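Local coordinates for AA9 family lytic polysaccharide monooxygenase D (Myceliophthora thermophila, PDB 5UFV), which oxidatively cleaves glycosidic bonds of cellulose and related crystalline or amorphous polysaccharides as a copper-dependent monooxygenase, yielding C1-oxidised products, at residues Y57-P62 against Q174-G179; V82-C87 against Y151-E156. All blocks are in the same frame, centred on the assembly; numbering follows the deposited sequence.

Interaction 1: residues Y57-P62 against Q174-G179; sequences YAEAAP and QIKVTG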
ATOM      1  N   TYR A  57      12.794  12.098   5.797  1.00 28.92           N
ATOM      2  CA  TYR A  57      11.774  12.206   4.755  1.00 29.74           C
ATOM      3  C   TYR A  57      12.467  12.253   3.384  1.00 30.68           C
ATOM      4  O   TYR A  57      13.624  12.642   3.280  1.00 29.84           O
ATOM      5  CB  TYR A  57      10.953  13.481   4.925  1.00 30.44           C
ATOM      6  CG  TYR A  57      11.822  14.709   5.024  1.00 32.10           C
ATOM      7  CD1 TYR A  57      12.300  15.330   3.882  1.00 33.40           C
ATOM      8  CD2 TYR A  57      12.217  15.222   6.279  1.00 32.23           C
ATOM      9  CE1 TYR A  57      13.124  16.445   3.965  1.00 34.92           C
ATOM     10  CE2 TYR A  57      13.035  16.325   6.371  1.00 33.04           C
ATOM     11  CZ  TYR A  57      13.484  16.933   5.209  1.00 35.66           C
ATOM     12  OH  TYR A  57      14.309  18.029   5.266  1.00 38.51           O
ATOM     13  N   ALA A  58      11.761  11.824   2.343  1.00 30.71           N
ATOM     14  CA  ALA A  58      12.218  12.029   0.982  1.00 32.09           C
ATOM     15  C   ALA A  58      11.520  13.275   0.411  1.00 33.83           C
ATOM     16  O   ALA A  58      10.341  13.497   0.674  1.00 35.11           O
ATOM     17  CB  ALA A  58      11.888  10.806   0.148  1.00 31.79           C
ATOM     18  N   GLU A  59      12.244  14.085  -0.354  1.00 36.45           N
ATOM     19  CA  GLU A  59      11.638  15.203  -1.088  1.00 39.56           C
ATOM     20  C   GLU A  59      11.048  14.716  -2.379  1.00 38.17           C
ATOM     21  O   GLU A  59      11.579  13.806  -3.018  1.00 39.29           O
ATOM     22  CB  GLU A  59      12.650  16.318  -1.376  1.00 43.65           C
ATOM     23  CG  GLU A  59      13.296  16.871  -0.102  1.00 48.67           C
ATOM     24  CD  GLU A  59      13.388  18.389  -0.030  1.00 54.25           C
ATOM     25  OE1 GLU A  59      13.404  19.075  -1.088  1.00 57.52           O
ATOM     26  OE2 GLU A  59      13.454  18.891   1.116  1.00 57.41           O
ATOM     27  N   ALA A  60       9.929  15.312  -2.752  1.00 37.58           N
ATOM     28  CA  ALA A  60       9.284  15.000  -4.017  1.00 37.50           C
ATOM     29  C   ALA A  60       8.276  16.065  -4.370  1.00 38.83           C
ATOM     30  O   ALA A  60       7.640  16.660  -3.508  1.00 38.58           O
ATOM     31  CB  ALA A  60       8.589  13.652  -3.966  1.00 36.60           C
ATOM     32  N   ALA A  61       8.143  16.302  -5.657  1.00 39.72           N
ATOM     33  CA  ALA A  61       7.141  17.199  -6.160  1.00 41.44           C
ATOM     34  C   ALA A  61       6.021  16.363  -6.769  1.00 40.99           C
ATOM     35  O   ALA A  61       6.203  15.183  -7.091  1.00 38.80           O
ATOM     36  CB  ALA A  61       7.750  18.128  -7.208  1.00 42.41           C
ATOM     37  N   PRO A  62       4.855  16.981  -6.938  1.00 42.95           N
ATOM     38  CA  PRO A  62       3.771  16.325  -7.638  1.00 42.61           C
ATOM     39  C   PRO A  62       4.250  15.853  -8.991  1.00 42.86           C
ATOM     40  O   PRO A  62       5.068  16.532  -9.596  1.00 43.01           O
ATOM     41  CB  PRO A  62       2.741  17.440  -7.793  1.00 45.37           C
ATOM     42  CG  PRO A  62       2.986  18.340  -6.619  1.00 45.71           C
ATOM     43  CD  PRO A  62       4.466  18.306  -6.409  1.00 44.75           C
ATOM     44  N   GLN A 174       7.979   8.337   4.816  1.00 26.32           N
ATOM     45  CA  GLN A 174       7.739   9.776   4.976  1.00 28.61           C
ATOM     46  C   GLN A 174       8.168  10.598   3.738  1.00 30.54           C
ATOM     47  O   GLN A 174       9.324  10.543   3.303  1.00 31.63           O
ATOM     48  CB  GLN A 174       8.446  10.277   6.241  1.00 28.77           C
ATOM     49  CG  GLN A 174       7.973   9.551   7.484  1.00 29.34           C
ATOM     50  CD  GLN A 174       8.387  10.186   8.792  1.00 29.70           C
ATOM     51  OE1 GLN A 174       7.656  10.102   9.771  1.00 32.75           O
ATOM     52  NE2 GLN A 174       9.545  10.797   8.827  1.00 29.52           N
ATOM     53  N   ILE A 175       7.222  11.345   3.178  1.00 32.45           N
ATOM     54  CA  ILE A 175       7.455  12.141   1.966  1.00 34.20           C
ATOM     55  C   ILE A 175       7.131  13.608   2.245  1.00 35.04           C
ATOM     56  O   ILE A 175       6.011  13.934   2.684  1.00 32.28           O
ATOM     57  CB  ILE A 175       6.541  11.696   0.819  1.00 34.87           C
ATOM     58  CG1 ILE A 175       6.523  10.178   0.711  1.00 35.40           C
ATOM     59  CG2 ILE A 175       6.964  12.343  -0.492  1.00 36.50           C
ATOM     60  CD1 ILE A 175       7.680   9.586  -0.040  1.00 36.39           C
ATOM     61  N   LYS A 176       8.114  14.477   2.002  1.00 35.33           N
ATOM     62  CA  LYS A 176       7.888  15.905   2.029  1.00 36.94           C
ATOM     63  C   LYS A 176       7.624  16.353   0.593  1.00 38.38           C
ATOM     64  O   LYS A 176       8.558  16.410  -0.229  1.00 39.96           O
ATOM     65  CB  LYS A 176       9.064  16.671   2.636  1.00 37.25           C
ATOM     66  CG  LYS A 176       8.692  18.123   2.852  1.00 39.89           C
ATOM     67  CD  LYS A 176       9.805  18.997   3.412  1.00 42.81           C
ATOM     68  CE  LYS A 176      10.384  18.524   4.749  1.00 42.94           C
ATOM     69  NZ  LYS A 176       9.502  18.720   5.934  1.00 41.79           N
ATOM     70  N   VAL A 177       6.353  16.638   0.301  1.00 38.64           N
ATOM     71  CA  VAL A 177       5.887  17.075  -1.025  1.00 39.70           C
ATOM     72  C   VAL A 177       6.079  18.567  -1.223  1.00 42.16           C
ATOM     73  O   VAL A 177       5.514  19.374  -0.474  1.00 43.76           O
ATOM     74  CB  VAL A 177       4.394  16.769  -1.201  1.00 40.52           C
ATOM     75  CG1 VAL A 177       3.861  17.324  -2.512  1.00 41.75           C
ATOM     76  CG2 VAL A 177       4.171  15.269  -1.133  1.00 40.12           C
ATOM     77  N   THR A 178       6.863  18.930  -2.234  1.00 44.01           N
ATOM     78  CA  THR A 178       7.201  20.320  -2.511  1.00 46.96           C
ATOM     79  C   THR A 178       6.236  20.961  -3.511  1.00 48.85           C
ATOM     80  O   THR A 178       5.217  20.376  -3.867  1.00 47.86           O
ATOM     81  CB  THR A 178       8.626  20.405  -3.081  1.00 50.13           C
ATOM     82  OG1 THR A 178       8.706  19.632  -4.291  1.00 50.97           O
ATOM     83  CG2 THR A 178       9.638  19.884  -2.056  1.00 50.21           C
ATOM     84  N   GLY A 179       6.564  22.167  -3.966  1.00 52.50           N
ATOM     85  CA  GLY A 179       5.769  22.854  -4.976  1.00 55.14           C
ATOM     86  C   GLY A 179       4.670  23.719  -4.392  1.00 57.58           C
ATOM     87  O   GLY A 179       4.687  24.084  -3.211  1.00 58.64           O
TER

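Interaction 2: residues V82-C87 against Y151-E156; sequences VWMYKC and YLVRHE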
ATOM      1  N   VAL A  82      -1.698   1.605  -2.886  1.00 25.46           N
ATOM      2  CA  VAL A  82      -0.774   2.602  -2.437  1.00 25.25           C
ATOM      3  C   VAL A  82      -1.550   3.818  -2.041  1.00 26.25           C
ATOM      4  O   VAL A  82      -2.326   4.329  -2.829  1.00 29.03           O
ATOM      5  CB  VAL A  82       0.188   3.007  -3.542  1.00 26.25           C
ATOM      6  CG1 VAL A  82       1.251   3.937  -2.970  1.00 25.77           C
ATOM      7  CG2 VAL A  82       0.795   1.770  -4.210  1.00 26.11           C
ATOM      8  N   TRP A  83      -1.328   4.291  -0.823  1.00 26.96           N
ATOM      9  CA  TRP A  83      -2.091   5.371  -0.258  1.00 27.13           C
ATOM     10  C   TRP A  83      -1.184   6.455   0.227  1.00 26.98           C
ATOM     11  O   TRP A  83      -0.016   6.246   0.456  1.00 26.85           O
ATOM     12  CB  TRP A  83      -2.828   4.922   0.990  1.00 28.38           C
ATOM     13  CG  TRP A  83      -3.674   3.685   0.928  1.00 29.46           C
ATOM     14  CD1 TRP A  83      -3.246   2.393   0.799  1.00 29.33           C
ATOM     15  CD2 TRP A  83      -5.095   3.620   1.101  1.00 29.74           C
ATOM     16  NE1 TRP A  83      -4.324   1.531   0.830  1.00 29.56           N
ATOM     17  CE2 TRP A  83      -5.465   2.258   1.023  1.00 28.97           C
ATOM     18  CE3 TRP A  83      -6.088   4.580   1.310  1.00 31.28           C
ATOM     19  CZ2 TRP A  83      -6.771   1.837   1.159  1.00 29.57           C
ATOM     20  CZ3 TRP A  83      -7.397   4.155   1.441  1.00 31.34           C
ATOM     21  CH2 TRP A  83      -7.725   2.802   1.373  1.00 30.44           C
ATOM     22  N   MET A  84      -1.777   7.606   0.478  1.00 27.90           N
ATOM     23  CA  MET A  84      -1.093   8.733   1.049  1.00 28.36           C
ATOM     24  C   MET A  84      -1.972   9.369   2.102  1.00 28.24           C
ATOM     25  O   MET A  84      -3.159   9.099   2.189  1.00 27.92           O
ATOM     26  CB  MET A  84      -0.732   9.759  -0.037  1.00 29.94           C
ATOM     27  CG  MET A  84       0.429   9.325  -0.894  1.00 31.01           C
ATOM     28  SD  MET A  84       1.041  10.541  -2.096  1.00 36.31           S
ATOM     29  CE  MET A  84       2.090  11.585  -1.077  1.00 33.98           C
ATOM     30  N   TYR A  85      -1.368  10.237   2.895  1.00 28.94           N
ATOM     31  CA  TYR A  85      -2.028  10.801   4.049  1.00 30.08           C
ATOM     32  C   TYR A  85      -1.332  12.100   4.357  1.00 32.15           C
ATOM     33  O   TYR A  85      -0.116  12.126   4.545  1.00 30.52           O
ATOM     34  CB  TYR A  85      -1.925   9.830   5.234  1.00 28.48           C
ATOM     35  CG  TYR A  85      -2.513  10.336   6.516  1.00 28.25           C
ATOM     36  CD1 TYR A  85      -1.870  11.314   7.269  1.00 28.96           C
ATOM     37  CD2 TYR A  85      -3.691   9.823   6.992  1.00 28.60           C
ATOM     38  CE1 TYR A  85      -2.409  11.792   8.449  1.00 29.36           C
ATOM     39  CE2 TYR A  85      -4.235  10.274   8.177  1.00 30.02           C
ATOM     40  CZ  TYR A  85      -3.592  11.265   8.907  1.00 30.13           C
ATOM     41  OH  TYR A  85      -4.157  11.697  10.086  1.00 29.15           O
ATOM     42  N   LYS A  86      -2.120  13.162   4.414  1.00 35.86           N
ATOM     43  CA  LYS A  86      -1.614  14.487   4.686  1.00 40.74           C
ATOM     44  C   LYS A  86      -1.438  14.718   6.183  1.00 40.35           C
ATOM     45  O   LYS A  86      -2.418  14.882   6.899  1.00 44.34           O
ATOM     46  CB  LYS A  86      -2.581  15.520   4.115  1.00 44.86           C
ATOM     47  CG  LYS A  86      -2.201  16.968   4.389  1.00 48.99           C
ATOM     48  CD  LYS A  86      -1.226  17.498   3.374  1.00 51.89           C
ATOM     49  CE  LYS A  86      -0.563  18.789   3.839  1.00 55.05           C
ATOM     50  NZ  LYS A  86      -1.527  19.905   3.922  1.00 57.83           N
ATOM     51  N   CYS A  87      -0.196  14.760   6.643  1.00 39.38           N
ATOM     52  CA  CYS A  87       0.076  15.077   8.031  1.00 41.38           C
ATOM     53  C   CYS A  87      -0.364  16.523   8.346  1.00 40.74           C
ATOM     54  O   CYS A  87      -0.017  17.445   7.624  1.00 40.27           O
ATOM     55  CB  CYS A  87       1.573  14.879   8.372  1.00 42.89           C
ATOM     56  SG  CYS A  87       2.135  13.156   8.369  1.00 46.03           S
ATOM     57  N   TYR A 151       3.755  14.249   4.093  1.00 33.90           N
ATOM     58  CA  TYR A 151       2.830  13.151   3.842  1.00 33.68           C
ATOM     59  C   TYR A 151       3.435  11.811   4.199  1.00 32.29           C
ATOM     60  O   TYR A 151       4.631  11.600   4.046  1.00 32.81           O
ATOM     61  CB  TYR A 151       2.444  13.065   2.366  1.00 34.84           C
ATOM     62  CG  TYR A 151       1.516  14.121   1.814  1.00 35.75           C
ATOM     63  CD1 TYR A 151       2.022  15.321   1.338  1.00 37.77           C
ATOM     64  CD2 TYR A 151       0.165  13.881   1.674  1.00 36.41           C
ATOM     65  CE1 TYR A 151       1.195  16.286   0.790  1.00 39.99           C
ATOM     66  CE2 TYR A 151      -0.692  14.844   1.127  1.00 39.23           C
ATOM     67  CZ  TYR A 151      -0.173  16.051   0.678  1.00 39.94           C
ATOM     68  OH  TYR A 151      -0.985  17.038   0.127  1.00 40.30           O
ATOM     69  N   LEU A 152       2.583  10.884   4.611  1.00 31.77           N
ATOM     70  CA  LEU A 152       2.960   9.477   4.679  1.00 30.31           C
ATOM     71  C   LEU A 152       2.504   8.836   3.395  1.00 30.32           C
ATOM     72  O   LEU A 152       1.519   9.255   2.799  1.00 29.41           O
ATOM     73  CB  LEU A 152       2.289   8.775   5.837  1.00 29.94           C
ATOM     74  CG  LEU A 152       2.331   9.483   7.188  1.00 30.97           C
ATOM     75  CD1 LEU A 152       1.597   8.633   8.209  1.00 31.18           C
ATOM     76  CD2 LEU A 152       3.761   9.730   7.622  1.00 31.72           C
ATOM     77  N   VAL A 153       3.236   7.827   2.960  1.00 29.82           N
ATOM     78  CA  VAL A 153       2.806   7.026   1.834  1.00 29.49           C
ATOM     79  C   VAL A 153       2.768   5.608   2.334  1.00 27.94           C
ATOM     80  O   VAL A 153       3.660   5.228   3.054  1.00 29.39           O
ATOM     81  CB  VAL A 153       3.777   7.125   0.666  1.00 30.84           C
ATOM     82  CG1 VAL A 153       5.200   6.793   1.101  1.00 31.31           C
ATOM     83  CG2 VAL A 153       3.328   6.202  -0.462  1.00 30.97           C
ATOM     84  N   ARG A 154       1.747   4.831   1.971  1.00 27.15           N
ATOM     85  CA  ARG A 154       1.547   3.482   2.539  1.00 25.40           C
ATOM     86  C   ARG A 154       1.360   2.459   1.429  1.00 25.23           C
ATOM     87  O   ARG A 154       0.463   2.613   0.579  1.00 24.74           O
ATOM     88  CB  ARG A 154       0.316   3.491   3.462  1.00 25.24           C
ATOM     89  CG  ARG A 154      -0.194   2.141   3.926  1.00 23.98           C
ATOM     90  CD  ARG A 154      -1.353   2.365   4.879  1.00 25.41           C
ATOM     91  NE  ARG A 154      -1.887   1.100   5.359  1.00 26.22           N
ATOM     92  CZ  ARG A 154      -2.652   0.279   4.629  1.00 27.81           C
ATOM     93  NH1 ARG A 154      -3.023   0.616   3.375  1.00 27.12           N
ATOM     94  NH2 ARG A 154      -3.053  -0.882   5.161  1.00 26.37           N
ATOM     95  N   HIS A 155       2.195   1.419   1.429  1.00 23.97           N
ATOM     96  CA  HIS A 155       2.067   0.348   0.449  1.00 23.64           C
ATOM     97  C   HIS A 155       1.453  -0.812   1.132  1.00 23.27           C
ATOM     98  O   HIS A 155       1.830  -1.117   2.245  1.00 23.11           O
ATOM     99  CB  HIS A 155       3.416  -0.053  -0.139  1.00 24.02           C
ATOM    100  CG  HIS A 155       4.000   0.997  -1.022  1.00 25.25           C
ATOM    101  ND1 HIS A 155       4.612   2.128  -0.525  1.00 25.72           N
ATOM    102  CD2 HIS A 155       3.990   1.138  -2.366  1.00 25.96           C
ATOM    103  CE1 HIS A 155       4.985   2.902  -1.526  1.00 24.79           C
ATOM    104  NE2 HIS A 155       4.615   2.327  -2.652  1.00 25.70           N
ATOM    105  N   GLU A 156       0.512  -1.461   0.460  1.00 23.67           N
ATOM    106  CA  GLU A 156      -0.237  -2.527   1.052  1.00 25.66           C
ATOM    107  C   GLU A 156      -0.489  -3.541  -0.018  1.00 26.27           C
ATOM    108  O   GLU A 156      -0.991  -3.202  -1.104  1.00 26.01           O
ATOM    109  CB  GLU A 156      -1.562  -2.001   1.606  1.00 29.92           C
ATOM    110  CG  GLU A 156      -2.537  -3.047   2.148  1.00 34.10           C
ATOM    111  CD  GLU A 156      -3.887  -2.440   2.593  1.00 40.47           C
ATOM    112  OE1 GLU A 156      -4.316  -1.391   2.033  1.00 42.58           O
ATOM    113  OE2 GLU A 156      -4.534  -2.995   3.527  1.00 43.07           O
TER

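Interaction 1: residues Y57-P62 against Q174-G179
Lys176 folds back over the ring of Tyr57, and the contact follows from how the lysine chain bends. Its CB lies 3.7 Å from Tyr57 CD1. CG, anti to the backbone N (chi1 -171°), sets the direction of the rest and leads to CD, which passes 4.3 Å from Glu59 OE2. A bend at chi3 (-57°) brings CE over the ring centre, 3.5 Å from the centroid, in a CH-pi contact. A second bend, at chi4, sets NZ over the same face as a cation-pi partner, 4.4 Å from the Tyr57 centroid; NZ is also hydrogen-bonded to Asn150 OD1 of strand 149-159, the other neighbour of 167-177. The flat tyrosine suits a long flexible neighbour, and an alanine in its place would probably uncover CE and take the ring face from the ammonium, leaving Asn150 to hold NZ without it. Beneath this pair runs a parallel pairing: the short strand 58-60 is an outermost strand of one sheet of the AA9 beta-sandwich, hydrogen-bonded alongside 167-177. Ala58 N donates to Gln174 O, Lys176 N to Ala58 O and Ala60 N to Lys176 O. On the other face, Ala60 CB packs 4.1 Å from Ile175 CG2 within the sheet, while Ala58, Ala60 and Ile175 all touch Ile9 of strand 4-9 in the second sheet, where small alanines let the sheets come close. Past the strand, Thr178 reaches Ala60 O twice from the same face of the carbonyl plane, its N at 2.7 Å and its OG1 from well above the plane at 3.3 Å. Pro62 brings CD to 3.4 Å from Thr178 O.

Interaction 2: residues V82-C87 against Y151-E156
Trp83 and Arg154 lie side by side at the tightly packed end, pointing the same way, with indole and guanidinium planes 77° apart. Trp83 NE1 and Arg154 NH1 are both donors, so neither bonds the other; both turn to Glu156 OE1, NE1 at 3.2 Å and NH1 at 2.7 Å. The extended arginine chain grips the carboxylate end-on, its NH2 reaching OE2 from above the carboxylate plane. Such a buried ion pair needs polar company: Tyr196 OH bonds Glu156 OE2, Arg154 NE bonds Arg47 O and NH2 also bonds Leu46 O. The cluster lies near the copper site but not in it, the Glu156 side chain being about 7 Å from that of the copper ligand Tyr169. Strands 80-86 and 149-159 are antiparallel neighbours within one sheet of the beta-sandwich; Trp83–Arg154 and Tyr85–Leu152 form the hydrogen-bonded pairs, although Tyr85 N to Leu152 O is weak. Beside Leu152, Cys87 is disulfide-bonded to Cys94. On the face of Val82, Met84, Val153 and His155, the histidine reaches Ile66 and Ala68 of strand 65-70. There Val82 CG1 lies over the His155 ring, 4.0 Å from its centroid, and flexible Met84 sets CE 3.8 Å from Tyr151 CB. Lys86 presses too: its bend at chi2 (85°) lays CD over the face of Tyr151, 3.2 Å from CZ. Looseness is confined to its partly exposed polar end, where NZ makes a long, weak ion pair with Glu184 OE2. The hydroxyl of Tyr151 is bonded to Ala147 O.

After strands 4-9 and 12-15 of the other sheet, the chain lays down 57-62, crosses back as strand 65-70, and returns as 82-87. Strand 101-107 extends the sheet before 136-141 crosses again; 151-156 then comes back beside 82-87 and closes interaction 2. The next strand, 167-177, runs back along 149-159, and its end, 174-179, meets 57-62 to close interaction 1. Interaction 2 is thus nested inside the loop of interaction 1. The two contacts meet directly, with Tyr151 N 2.7 Å from Ile175 O in a probable hydrogen bond and Ile175 CG1 3.7 Å from Val153 CG1, so edge strand 58-60 joins continuously to the sheet's centre.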